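Local coordinates for protein ribokinase (Thermotoga maritima, PDB 1VM7) that probably phosphorylates D-ribose at its O-5 hydroxyl with ATP and a divalent metal, giving ribose 5-phosphate for nucleotide synthesis and the pentose phosphate pathway, at residues Lys192-Leu197 with Glu213-Leu218; Gly281-Ala286 with Ala306-Leu311; Ile165-Pro170 with Val259-Phe264; Asn87-Lys90 with Gly95-Arg98. One frame throughout, in Å; residues are numbered along the deposited sequence.

Interaction 1: residues Lys192-Leu197 with Glu213-Leu218; sequences KEIEAL and EKFLEL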
loop_
_atom_site.group_PDB
_atom_site.type_symbol
_atom_site.label_atom_id
_atom_site.label_comp_id
_atom_site.label_asym_id
_atom_site.label_seq_id
_atom_site.Cartn_x
_atom_site.Cartn_y
_atom_site.Cartn_z
ATOM N N LYS A 192 -0.583 -26.227 10.511
ATOM C CA LYS A 192 -1.566 -25.993 9.445
ATOM C C LYS A 192 -1.027 -26.473 8.101
ATOM O O LYS A 192 -1.759 -27.044 7.308
ATOM C CB LYS A 192 -1.961 -24.512 9.337
ATOM C CG LYS A 192 -2.834 -24.046 10.526
ATOM C CD LYS A 192 -3.967 -23.091 10.120
ATOM C CE LYS A 192 -4.922 -22.841 11.298
ATOM N NZ LYS A 192 -6.357 -22.706 10.843
ATOM N N GLU A 193 0.255 -26.238 7.843
ATOM C CA GLU A 193 0.851 -26.704 6.610
ATOM C C GLU A 193 0.899 -28.220 6.473
ATOM O O GLU A 193 0.545 -28.758 5.427
ATOM C CB GLU A 193 2.219 -26.119 6.423
ATOM C CG GLU A 193 2.144 -24.611 6.170
ATOM C CD GLU A 193 3.448 -23.910 6.429
ATOM O OE1 GLU A 193 4.374 -24.552 6.946
ATOM O OE2 GLU A 193 3.532 -22.707 6.114
ATOM N N ILE A 194 1.310 -28.923 7.522
ATOM C CA ILE A 194 1.429 -30.354 7.395
ATOM C C ILE A 194 0.034 -30.978 7.136
ATOM O O ILE A 194 -0.080 -31.967 6.403
ATOM C CB ILE A 194 2.207 -31.027 8.557
ATOM C CG1 ILE A 194 2.720 -32.400 8.077
ATOM C CG2 ILE A 194 1.348 -31.157 9.800
ATOM C CD1 ILE A 194 3.712 -33.108 8.993
ATOM N N GLU A 195 -1.006 -30.361 7.704
ATOM C CA GLU A 195 -2.379 -30.757 7.485
ATOM C C GLU A 195 -2.755 -30.631 6.017
ATOM O O GLU A 195 -3.250 -31.599 5.396
ATOM C CB GLU A 195 -3.336 -29.898 8.313
ATOM C CG GLU A 195 -3.520 -30.387 9.737
ATOM C CD GLU A 195 -4.490 -29.528 10.564
ATOM O OE1 GLU A 195 -5.734 -29.733 10.430
ATOM O OE2 GLU A 195 -3.998 -28.682 11.362
ATOM N N ALA A 196 -2.568 -29.426 5.486
ATOM C CA ALA A 196 -2.881 -29.153 4.102
ATOM C C ALA A 196 -2.095 -30.109 3.186
ATOM O O ALA A 196 -2.657 -30.760 2.299
ATOM C CB ALA A 196 -2.574 -27.746 3.761
ATOM N N LEU A 197 -0.799 -30.199 3.430
ATOM C CA LEU A 197 0.078 -31.080 2.658
ATOM C C LEU A 197 -0.384 -32.533 2.708
ATOM O O LEU A 197 -0.369 -33.230 1.679
ATOM C CB LEU A 197 1.515 -31.034 3.170
ATOM C CG LEU A 197 2.303 -29.739 2.955
ATOM C CD1 LEU A 197 3.655 -29.815 3.659
ATOM C CD2 LEU A 197 2.491 -29.475 1.465
ATOM N N GLU A 213 5.774 -39.170 8.552
ATOM C CA GLU A 213 6.232 -40.478 8.118
ATOM C C GLU A 213 6.022 -40.696 6.641
ATOM O O GLU A 213 6.876 -41.259 5.976
ATOM C CB GLU A 213 5.521 -41.582 8.866
ATOM C CG GLU A 213 6.170 -41.973 10.176
ATOM C CD GLU A 213 5.745 -43.379 10.610
ATOM O OE1 GLU A 213 4.765 -43.919 10.039
ATOM O OE2 GLU A 213 6.409 -43.964 11.497
ATOM N N LYS A 214 4.875 -40.277 6.125
ATOM C CA LYS A 214 4.607 -40.464 4.705
ATOM C C LYS A 214 5.532 -39.647 3.864
ATOM O O LYS A 214 5.918 -40.075 2.793
ATOM C CB LYS A 214 3.173 -40.153 4.355
ATOM C CG LYS A 214 2.291 -41.163 4.937
ATOM C CD LYS A 214 0.834 -40.990 4.648
ATOM C CE LYS A 214 0.115 -42.168 5.213
ATOM N NZ LYS A 214 0.738 -43.475 4.741
ATOM N N PHE A 215 5.896 -38.462 4.334
ATOM C CA PHE A 215 6.856 -37.673 3.591
ATOM C C PHE A 215 8.217 -38.368 3.509
ATOM O O PHE A 215 8.864 -38.359 2.461
ATOM C CB PHE A 215 6.968 -36.267 4.156
ATOM C CG PHE A 215 5.880 -35.377 3.678
ATOM C CD1 PHE A 215 5.773 -35.085 2.314
ATOM C CD2 PHE A 215 4.941 -34.863 4.554
ATOM C CE1 PHE A 215 4.763 -34.280 1.832
ATOM C CE2 PHE A 215 3.913 -34.049 4.080
ATOM C CZ PHE A 215 3.826 -33.754 2.710
ATOM N N LEU A 216 8.613 -39.022 4.597
ATOM C CA LEU A 216 9.793 -39.890 4.573
ATOM C C LEU A 216 9.712 -40.924 3.440
ATOM O O LEU A 216 10.727 -41.196 2.792
ATOM C CB LEU A 216 9.990 -40.641 5.894
ATOM C CG LEU A 216 10.316 -39.875 7.167
ATOM C CD1 LEU A 216 10.551 -40.837 8.307
ATOM C CD2 LEU A 216 11.528 -38.971 6.974
ATOM N N GLU A 217 8.522 -41.473 3.191
ATOM C CA GLU A 217 8.329 -42.435 2.109
ATOM C C GLU A 217 8.495 -41.857 0.708
ATOM O O GLU A 217 8.774 -42.614 -0.232
ATOM C CB GLU A 217 6.972 -43.136 2.199
ATOM C CG GLU A 217 6.930 -44.218 3.242
ATOM C CD GLU A 217 5.753 -45.130 3.062
ATOM O OE1 GLU A 217 4.821 -44.774 2.321
ATOM O OE2 GLU A 217 5.766 -46.223 3.648
ATOM N N LEU A 218 8.269 -40.557 0.555
ATOM C CA LEU A 218 8.477 -39.896 -0.735
ATOM C C LEU A 218 9.959 -39.519 -0.960
ATOM O O LEU A 218 10.323 -39.040 -2.038
ATOM C CB LEU A 218 7.610 -38.641 -0.851
ATOM C CG LEU A 218 6.090 -38.796 -0.809
ATOM C CD1 LEU A 218 5.437 -37.414 -0.927
ATOM C CD2 LEU A 218 5.613 -39.707 -1.911
#
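L197, which faces F215 across the contact, is tied into its own helix by the bond from L197 N to E193 O at 2.8 Å. Everything that passes between the two segments is apolar. F215 reaches out from helix 208-217 with CG anti to its own carbonyl carbon (chi1 -81°), and the far end of the ring runs up against the other helix. There F215 CZ lies 3.6 Å from L197 CB. L197 CB also stands 4.0 Å from F215 CE2, and the branch atom L197 CD1 comes to 4.1 Å from F215 CZ. The two side chains cross at about a right angle, with the leucine at the ring's edge, close to its plane, and not over a face. One turn earlier, I194 arrives at the same edge more loosely, its CG1 4.5 Å from F215 CE2. I194 and L197, three residues apart on one side of the helix, thus both meet the end of the F215 ring. All three residues are buried. Two more aromatic rings touch F215: F202 edge to face, and F181 with the planes at about 45°. The contact joins two helices consecutive in the chain, 191-202 and 208-217, and beneath them lies strand 222-226, whose V225 touches I194 and whose V223 touches F215.

Interaction 2: residues Gly281-Ala286 with Ala306-Leu311; sequences GTAAAA and AFLKNL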
loop_
_atom_site.group_PDB
_atom_site.type_symbol
_atom_site.label_atom_id
_atom_site.label_comp_id
_atom_site.label_asym_id
_atom_site.label_seq_id
_atom_site.Cartn_x
_atom_site.Cartn_y
_atom_site.Cartn_z
ATOM N N GLY A 281 17.642 -23.631 17.175
ATOM C CA GLY A 281 16.598 -22.920 16.472
ATOM C C GLY A 281 15.380 -22.645 17.325
ATOM O O GLY A 281 14.731 -21.608 17.201
ATOM N N THR A 282 15.042 -23.610 18.158
ATOM C CA THR A 282 13.954 -23.458 19.124
ATOM C C THR A 282 14.228 -22.258 20.044
ATOM O O THR A 282 13.341 -21.476 20.345
ATOM C CB THR A 282 13.781 -24.764 19.931
ATOM O OG1 THR A 282 13.051 -25.709 19.132
ATOM C CG2 THR A 282 13.036 -24.524 21.211
ATOM N N ALA A 283 15.465 -22.130 20.494
ATOM C CA ALA A 283 15.835 -21.051 21.386
ATOM C C ALA A 283 15.703 -19.696 20.713
ATOM O O ALA A 283 15.197 -18.741 21.296
ATOM C CB ALA A 283 17.267 -21.249 21.860
ATOM N N ALA A 284 16.174 -19.627 19.474
ATOM C CA ALA A 284 16.122 -18.422 18.654
ATOM C C ALA A 284 14.697 -17.994 18.326
ATOM O O ALA A 284 14.365 -16.807 18.452
ATOM C CB ALA A 284 16.901 -18.648 17.359
ATOM N N ALA A 285 13.866 -18.958 17.909
ATOM C CA ALA A 285 12.447 -18.712 17.684
ATOM C C ALA A 285 11.799 -18.184 18.946
ATOM O O ALA A 285 11.039 -17.230 18.900
ATOM C CB ALA A 285 11.753 -19.976 17.265
ATOM N N ALA A 286 12.092 -18.831 20.069
ATOM C CA ALA A 286 11.457 -18.520 21.332
ATOM C C ALA A 286 11.740 -17.080 21.774
ATOM O O ALA A 286 10.933 -16.450 22.458
ATOM C CB ALA A 286 11.976 -19.479 22.411
ATOM N N ALA A 306 22.966 -16.467 25.394
ATOM C CA ALA A 306 22.577 -16.113 26.762
ATOM C C ALA A 306 21.310 -16.856 27.182
ATOM O O ALA A 306 21.150 -17.201 28.344
ATOM C CB ALA A 306 22.404 -14.594 26.896
ATOM N N PHE A 307 20.433 -17.124 26.221
ATOM C CA PHE A 307 19.232 -17.877 26.497
ATOM C C PHE A 307 19.563 -19.313 26.946
ATOM O O PHE A 307 19.103 -19.776 27.993
ATOM C CB PHE A 307 18.346 -17.888 25.255
ATOM C CG PHE A 307 16.953 -18.272 25.543
ATOM C CD1 PHE A 307 16.132 -17.407 26.248
ATOM C CD2 PHE A 307 16.458 -19.500 25.136
ATOM C CE1 PHE A 307 14.832 -17.749 26.525
ATOM C CE2 PHE A 307 15.163 -19.861 25.414
ATOM C CZ PHE A 307 14.341 -18.986 26.112
ATOM N N LEU A 308 20.346 -19.986 26.110
ATOM C CA LEU A 308 20.713 -21.373 26.261
ATOM C C LEU A 308 21.545 -21.601 27.518
ATOM O O LEU A 308 21.379 -22.613 28.181
ATOM C CB LEU A 308 21.523 -21.806 25.046
ATOM C CG LEU A 308 20.762 -21.831 23.713
ATOM C CD1 LEU A 308 21.730 -21.767 22.560
ATOM C CD2 LEU A 308 19.866 -23.085 23.622
ATOM N N LYS A 309 22.431 -20.646 27.816
ATOM C CA LYS A 309 23.248 -20.684 29.011
ATOM C C LYS A 309 22.353 -20.570 30.244
ATOM O O LYS A 309 22.462 -21.364 31.183
ATOM C CB LYS A 309 24.290 -19.559 28.997
ATOM N N ASN A 310 21.451 -19.592 30.203
ATOM C CA ASN A 310 20.450 -19.360 31.263
ATOM C C ASN A 310 19.562 -20.573 31.657
ATOM O O ASN A 310 18.629 -20.249 32.602
ATOM C CB ASN A 310 19.505 -18.198 30.864
ATOM C CG ASN A 310 19.865 -16.881 31.546
ATOM O OD1 ASN A 310 20.148 -16.848 32.737
ATOM N ND2 ASN A 310 19.821 -15.780 30.782
ATOM N N LEU A 311 19.706 -21.830 30.889
ATOM C CA LEU A 311 18.819 -22.908 31.192
ATOM C C LEU A 311 19.449 -23.807 32.221
ATOM O O LEU A 311 18.663 -24.381 32.805
ATOM C CB LEU A 311 18.455 -23.719 29.890
ATOM C CG LEU A 311 17.686 -22.898 28.928
ATOM C CD1 LEU A 311 17.511 -23.677 27.638
ATOM C CD2 LEU A 311 16.309 -22.462 29.522
ATOM O OXT LEU A 311 20.684 -23.849 32.482
#
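The C-terminal helix of this PfkB-family kinase, 301-309, packs against the alanine-rich helix 274-288, and the small side chains of the latter let the two backbones come close: the CA atoms of A283 and L308 are 6.9 Å apart. A283 is the centre of the contact. Its methyl points at the C-terminal helix and is met by two neighbouring residues at once, with A283 CB 3.6 Å from L308 CD2 and 3.8 Å from F307 CD2. The L308 side chain does not leave its backbone aimed at the partner; it is the outer part that comes in, CD2 making the closest approach while L308 CG follows at 4.0 Å from A283 CB. F307 behaves differently. With CG anti to the backbone N (chi1 -163°), its ring is placed where it reaches both A283 and A286, one turn apart. Both methyls approach the ring obliquely. F246, from a loop, adds an aromatic neighbour to F307 and also touches A283, while F307 packs on V248 and I287 as well. The side chain of R291, a residue predicted to bind potassium, is about 8 Å from that of F307. Farther along the same side of the ring, F307 CE2 stands 4.4 Å from A286 CB, the looser of the two alanine contacts.

Interaction 3: residues Ile165-Pro170 with Val259-Phe264; sequences IVIFDP and VFNGAF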
loop_
_atom_site.group_PDB
_atom_site.type_symbol
_atom_site.label_atom_id
_atom_site.label_comp_id
_atom_site.label_asym_id
_atom_site.label_seq_id
_atom_site.Cartn_x
_atom_site.Cartn_y
_atom_site.Cartn_z
ATOM N N ILE A 165 22.746 -29.718 1.613
ATOM C CA ILE A 165 21.575 -29.923 2.447
ATOM C C ILE A 165 20.476 -28.979 1.972
ATOM O O ILE A 165 20.677 -27.773 1.871
ATOM C CB ILE A 165 21.918 -29.744 3.942
ATOM C CG1 ILE A 165 22.902 -30.841 4.366
ATOM C CG2 ILE A 165 20.671 -29.785 4.797
ATOM C CD1 ILE A 165 23.714 -30.481 5.570
ATOM N N VAL A 166 19.337 -29.567 1.620
ATOM C CA VAL A 166 18.190 -28.848 1.103
ATOM C C VAL A 166 17.102 -28.848 2.183
ATOM O O VAL A 166 16.624 -29.919 2.601
ATOM C CB VAL A 166 17.654 -29.476 -0.207
ATOM C CG1 VAL A 166 16.454 -28.681 -0.764
ATOM C CG2 VAL A 166 18.751 -29.566 -1.244
ATOM N N ILE A 167 16.771 -27.626 2.629
ATOM C CA ILE A 167 15.749 -27.342 3.621
ATOM C C ILE A 167 14.622 -26.595 2.910
ATOM O O ILE A 167 14.854 -25.528 2.352
ATOM C CB ILE A 167 16.294 -26.440 4.742
ATOM C CG1 ILE A 167 17.467 -27.136 5.453
ATOM C CG2 ILE A 167 15.171 -26.086 5.704
ATOM C CD1 ILE A 167 18.386 -26.239 6.292
ATOM N N PHE A 168 13.416 -27.176 2.921
ATOM C CA PHE A 168 12.242 -26.594 2.253
ATOM C C PHE A 168 11.123 -26.307 3.270
ATOM O O PHE A 168 10.619 -27.195 3.937
ATOM C CB PHE A 168 11.755 -27.516 1.139
ATOM C CG PHE A 168 10.467 -27.084 0.506
ATOM C CD1 PHE A 168 10.333 -25.833 -0.040
ATOM C CD2 PHE A 168 9.375 -27.952 0.455
ATOM C CE1 PHE A 168 9.151 -25.445 -0.622
ATOM C CE2 PHE A 168 8.198 -27.574 -0.130
ATOM C CZ PHE A 168 8.072 -26.320 -0.666
ATOM N N ASP A 169 10.798 -25.028 3.401
ATOM C CA ASP A 169 9.729 -24.558 4.250
ATOM C C ASP A 169 8.489 -24.432 3.354
ATOM O O ASP A 169 8.405 -23.561 2.466
ATOM C CB ASP A 169 10.143 -23.221 4.841
ATOM C CG ASP A 169 9.287 -22.777 6.002
ATOM O OD1 ASP A 169 8.614 -23.651 6.618
ATOM O OD2 ASP A 169 9.343 -21.535 6.307
ATOM N N PRO A 170 7.523 -25.335 3.536
ATOM C CA PRO A 170 6.417 -25.391 2.587
ATOM C C PRO A 170 5.381 -24.294 2.899
ATOM O O PRO A 170 4.237 -24.573 3.214
ATOM C CB PRO A 170 5.874 -26.807 2.792
ATOM C CG PRO A 170 6.112 -27.056 4.294
ATOM C CD PRO A 170 7.388 -26.341 4.613
ATOM N N VAL A 259 12.642 -17.594 11.695
ATOM C CA VAL A 259 13.734 -17.573 12.660
ATOM C C VAL A 259 14.190 -18.999 12.983
ATOM O O VAL A 259 15.377 -19.287 12.963
ATOM C CB VAL A 259 13.361 -16.790 13.947
ATOM C CG1 VAL A 259 14.461 -16.865 15.001
ATOM C CG2 VAL A 259 13.137 -15.342 13.614
ATOM N N PHE A 260 13.247 -19.904 13.246
ATOM C CA PHE A 260 13.622 -21.272 13.470
ATOM C C PHE A 260 14.465 -21.809 12.318
ATOM O O PHE A 260 15.525 -22.392 12.537
ATOM C CB PHE A 260 12.404 -22.175 13.681
ATOM C CG PHE A 260 12.787 -23.597 13.823
ATOM C CD1 PHE A 260 13.276 -24.060 15.025
ATOM C CD2 PHE A 260 12.814 -24.431 12.726
ATOM C CE1 PHE A 260 13.697 -25.377 15.167
ATOM C CE2 PHE A 260 13.240 -25.741 12.853
ATOM C CZ PHE A 260 13.677 -26.222 14.087
ATOM N N ASN A 261 13.974 -21.652 11.086
ATOM C CA ASN A 261 14.654 -22.261 9.939
ATOM C C ASN A 261 16.085 -21.728 9.775
ATOM O O ASN A 261 16.993 -22.521 9.556
ATOM C CB ASN A 261 13.838 -22.099 8.639
ATOM C CG ASN A 261 12.751 -23.166 8.489
ATOM O OD1 ASN A 261 12.080 -23.502 9.441
ATOM N ND2 ASN A 261 12.584 -23.688 7.279
ATOM N N GLY A 262 16.261 -20.408 9.909
ATOM C CA GLY A 262 17.562 -19.776 9.731
ATOM C C GLY A 262 18.546 -20.163 10.805
ATOM O O GLY A 262 19.696 -20.491 10.518
ATOM N N ALA A 263 18.083 -20.139 12.051
ATOM C CA ALA A 263 18.886 -20.559 13.200
ATOM C C ALA A 263 19.196 -22.056 13.148
ATOM O O ALA A 263 20.324 -22.469 13.394
ATOM C CB ALA A 263 18.168 -20.217 14.461
ATOM N N PHE A 264 18.197 -22.874 12.812
ATOM C CA PHE A 264 18.441 -24.298 12.568
ATOM C C PHE A 264 19.594 -24.508 11.585
ATOM O O PHE A 264 20.487 -25.298 11.834
ATOM C CB PHE A 264 17.168 -24.950 12.031
ATOM C CG PHE A 264 17.310 -26.400 11.765
ATOM C CD1 PHE A 264 17.337 -27.302 12.814
ATOM C CD2 PHE A 264 17.445 -26.876 10.480
ATOM C CE1 PHE A 264 17.487 -28.639 12.586
ATOM C CE2 PHE A 264 17.565 -28.239 10.244
ATOM C CZ PHE A 264 17.607 -29.102 11.294
#
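Apolar contact first: I167 CD1 meets the F264 ring at its edge, close to the plane, 4.3 Å from F264 CD2. Y186 meets F264 edge to face and extends this hydrophobic layer between the central sheet and a helix of the ribokinase-type alpha/beta fold. Strand 165-168 is an inner strand of that sheet, and the first turn of helix 256-269 carries D258, the predicted proton acceptor. A van der Waals approach of methyl to amide leads over to the polar group: I167 CG2 lies 3.9 Å from N261 ND2, the two side chains sliding past each other in opposite directions. At the strand's C-terminal side, with CG anti to the backbone N (chi1 -166°), the carboxylate of D169 is carried to the N261 amide. There N261 ND2 sits 3.5 Å from D169 CB and 3.7 Å from D169 CG, with carboxylate and amide planes 40° apart. These two groups are joined through third parties. T188 OG1 is hydrogen-bonded to both N261 ND2 and D169 OD1, while K226 NZ, from a predicted ATP-binding residue, makes a salt bridge to D169 OD1 and a hydrogen bond to N261 OD1. D169 OD2 also has a weak hydrogen bond from Q57 NE2.

Interaction 4: residues Asn87-Lys90 with Gly95-Arg98; sequences NYEK and GYIR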
loop_
_atom_site.group_PDB
_atom_site.type_symbol
_atom_site.label_atom_id
_atom_site.label_comp_id
_atom_site.label_asym_id
_atom_site.label_seq_id
_atom_site.Cartn_x
_atom_site.Cartn_y
_atom_site.Cartn_z
ATOM N N ASN A 87 19.512 -2.800 4.015
ATOM C CA ASN A 87 19.374 -3.782 5.097
ATOM C C ASN A 87 20.304 -4.947 4.806
ATOM O O ASN A 87 21.052 -5.374 5.667
ATOM C CB ASN A 87 17.947 -4.322 5.205
ATOM C CG ASN A 87 16.925 -3.262 5.595
ATOM O OD1 ASN A 87 17.285 -2.155 6.012
ATOM N ND2 ASN A 87 15.621 -3.596 5.452
ATOM N N TYR A 88 20.247 -5.452 3.571
ATOM C CA TYR A 88 21.016 -6.635 3.190
ATOM C C TYR A 88 22.527 -6.390 3.286
ATOM O O TYR A 88 23.234 -7.219 3.874
ATOM C CB TYR A 88 20.588 -7.188 1.815
ATOM C CG TYR A 88 19.132 -7.629 1.690
ATOM C CD1 TYR A 88 18.311 -7.795 2.809
ATOM C CD2 TYR A 88 18.567 -7.896 0.424
ATOM C CE1 TYR A 88 17.004 -8.190 2.672
ATOM C CE2 TYR A 88 17.243 -8.257 0.284
ATOM C CZ TYR A 88 16.461 -8.418 1.399
ATOM O OH TYR A 88 15.140 -8.760 1.288
ATOM N N GLU A 89 22.972 -5.239 2.771
ATOM C CA GLU A 89 24.366 -4.826 2.747
ATOM C C GLU A 89 24.941 -4.764 4.150
ATOM O O GLU A 89 26.021 -5.309 4.391
ATOM C CB GLU A 89 24.516 -3.424 2.131
ATOM C CG GLU A 89 24.384 -3.310 0.636
ATOM C CD GLU A 89 24.408 -1.844 0.105
ATOM O OE1 GLU A 89 24.403 -0.857 0.932
ATOM O OE2 GLU A 89 24.445 -1.696 -1.171
ATOM N N LYS A 90 24.237 -4.062 5.048
ATOM C CA LYS A 90 24.661 -3.930 6.433
ATOM C C LYS A 90 24.853 -5.294 7.126
ATOM O O LYS A 90 25.724 -5.417 7.974
ATOM C CB LYS A 90 23.658 -3.095 7.211
ATOM C CG LYS A 90 23.729 -1.636 6.914
ATOM C CD LYS A 90 22.420 -0.897 7.326
ATOM C CE LYS A 90 22.018 -1.190 8.773
ATOM N NZ LYS A 90 23.200 -1.207 9.702
ATOM N N GLY A 95 23.604 -11.348 -3.162
ATOM C CA GLY A 95 22.979 -12.259 -4.141
ATOM C C GLY A 95 21.647 -11.794 -4.702
ATOM O O GLY A 95 21.078 -12.444 -5.571
ATOM N N TYR A 96 21.150 -10.659 -4.212
ATOM C CA TYR A 96 19.903 -10.113 -4.725
ATOM C C TYR A 96 20.053 -9.717 -6.190
ATOM O O TYR A 96 21.120 -9.320 -6.610
ATOM C CB TYR A 96 19.453 -8.890 -3.933
ATOM C CG TYR A 96 20.493 -7.799 -3.842
ATOM C CD1 TYR A 96 20.650 -6.845 -4.848
ATOM C CD2 TYR A 96 21.306 -7.716 -2.713
ATOM C CE1 TYR A 96 21.619 -5.834 -4.721
ATOM C CE2 TYR A 96 22.251 -6.753 -2.583
ATOM C CZ TYR A 96 22.415 -5.827 -3.566
ATOM O OH TYR A 96 23.383 -4.904 -3.330
ATOM N N ILE A 97 18.941 -9.800 -6.917
ATOM C CA ILE A 97 18.842 -9.477 -8.324
ATOM C C ILE A 97 17.777 -8.409 -8.493
ATOM O O ILE A 97 16.665 -8.591 -8.019
ATOM C CB ILE A 97 18.387 -10.711 -9.124
ATOM C CG1 ILE A 97 19.446 -11.806 -9.093
ATOM C CG2 ILE A 97 18.038 -10.347 -10.597
ATOM C CD1 ILE A 97 18.891 -13.157 -9.553
ATOM N N ARG A 98 18.104 -7.320 -9.182
ATOM C CA ARG A 98 17.151 -6.244 -9.406
ATOM C C ARG A 98 16.461 -6.421 -10.727
ATOM O O ARG A 98 17.107 -6.767 -11.689
ATOM C CB ARG A 98 17.861 -4.899 -9.383
ATOM C CG ARG A 98 18.687 -4.724 -8.126
ATOM C CD ARG A 98 19.163 -3.319 -7.978
ATOM N NE ARG A 98 18.178 -2.521 -7.280
ATOM C CZ ARG A 98 18.404 -1.295 -6.827
ATOM N NH1 ARG A 98 19.589 -0.696 -7.027
ATOM N NH2 ARG A 98 17.431 -0.663 -6.196
HETATM O O HOH W 1 25.468 -2.986 -2.956
#
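Y88 and Y96 touch through their rings, Y88 CD2 lying 4.2 Å from Y96 CD2. The Y96 atom comes to the edge of the Y88 ring, near its plane, and the two side chains cross at a slant. At the solvent-facing rim, E89 extends its chain so that its carboxylate comes near the Y96 hydroxyl, the carboxylate plane 48° from the ring. E89 OE2 and Y96 OH are still 4.0 Å apart, and a water off to one side touches both. It is 2.9 Å from Y96 OH and is modelled only 2.4 Å from E89 OE2, too short for its exact position to be trusted. Y96 reaches this place with its CG between backbone N and carbonyl carbon (chi1 55°), which swings the ring over toward the helix. In the next shell, S23 OG holds Y88 OH by a hydrogen bond and F71 meets the Y88 ring edge to face. The Y88 side chain comes to about 3 Å from that of A55, which is predicted to bind substrate. The contact lies in the beta-alpha-beta unit of strand 69-75, helix 79-90 and strand 93-98. Strand 93-98 is the outermost strand on its side of the large sheet within this chain, and Y96 packs on T73 and I75 of its neighbour 69-75 and on I85 of the helix.

In the fold
Interaction 3 lies nearest the middle of the chain, its centre about 7 Å from the chain's, and two others adjoin it. Interaction 1 meets it where L197 CD1 packs 3.7 Å from P170 CG. Interaction 2 meets it between consecutive helices 256-269 and 274-288, A284 CB lying 3.5 Å from A263 CB. Interaction 4 shares the large sheet with interaction 3 but keeps apart, with about 14 Å between nearest atoms, and is across the chain's centre from interaction 1. N261 and D169 both bind K226, and the D169 side chain is about 4 Å from that of D258. The side chain of I194 is about 6 Å from that of L227, predicted to bind ATP; Y88 lies beside A55, predicted to bind the sugar.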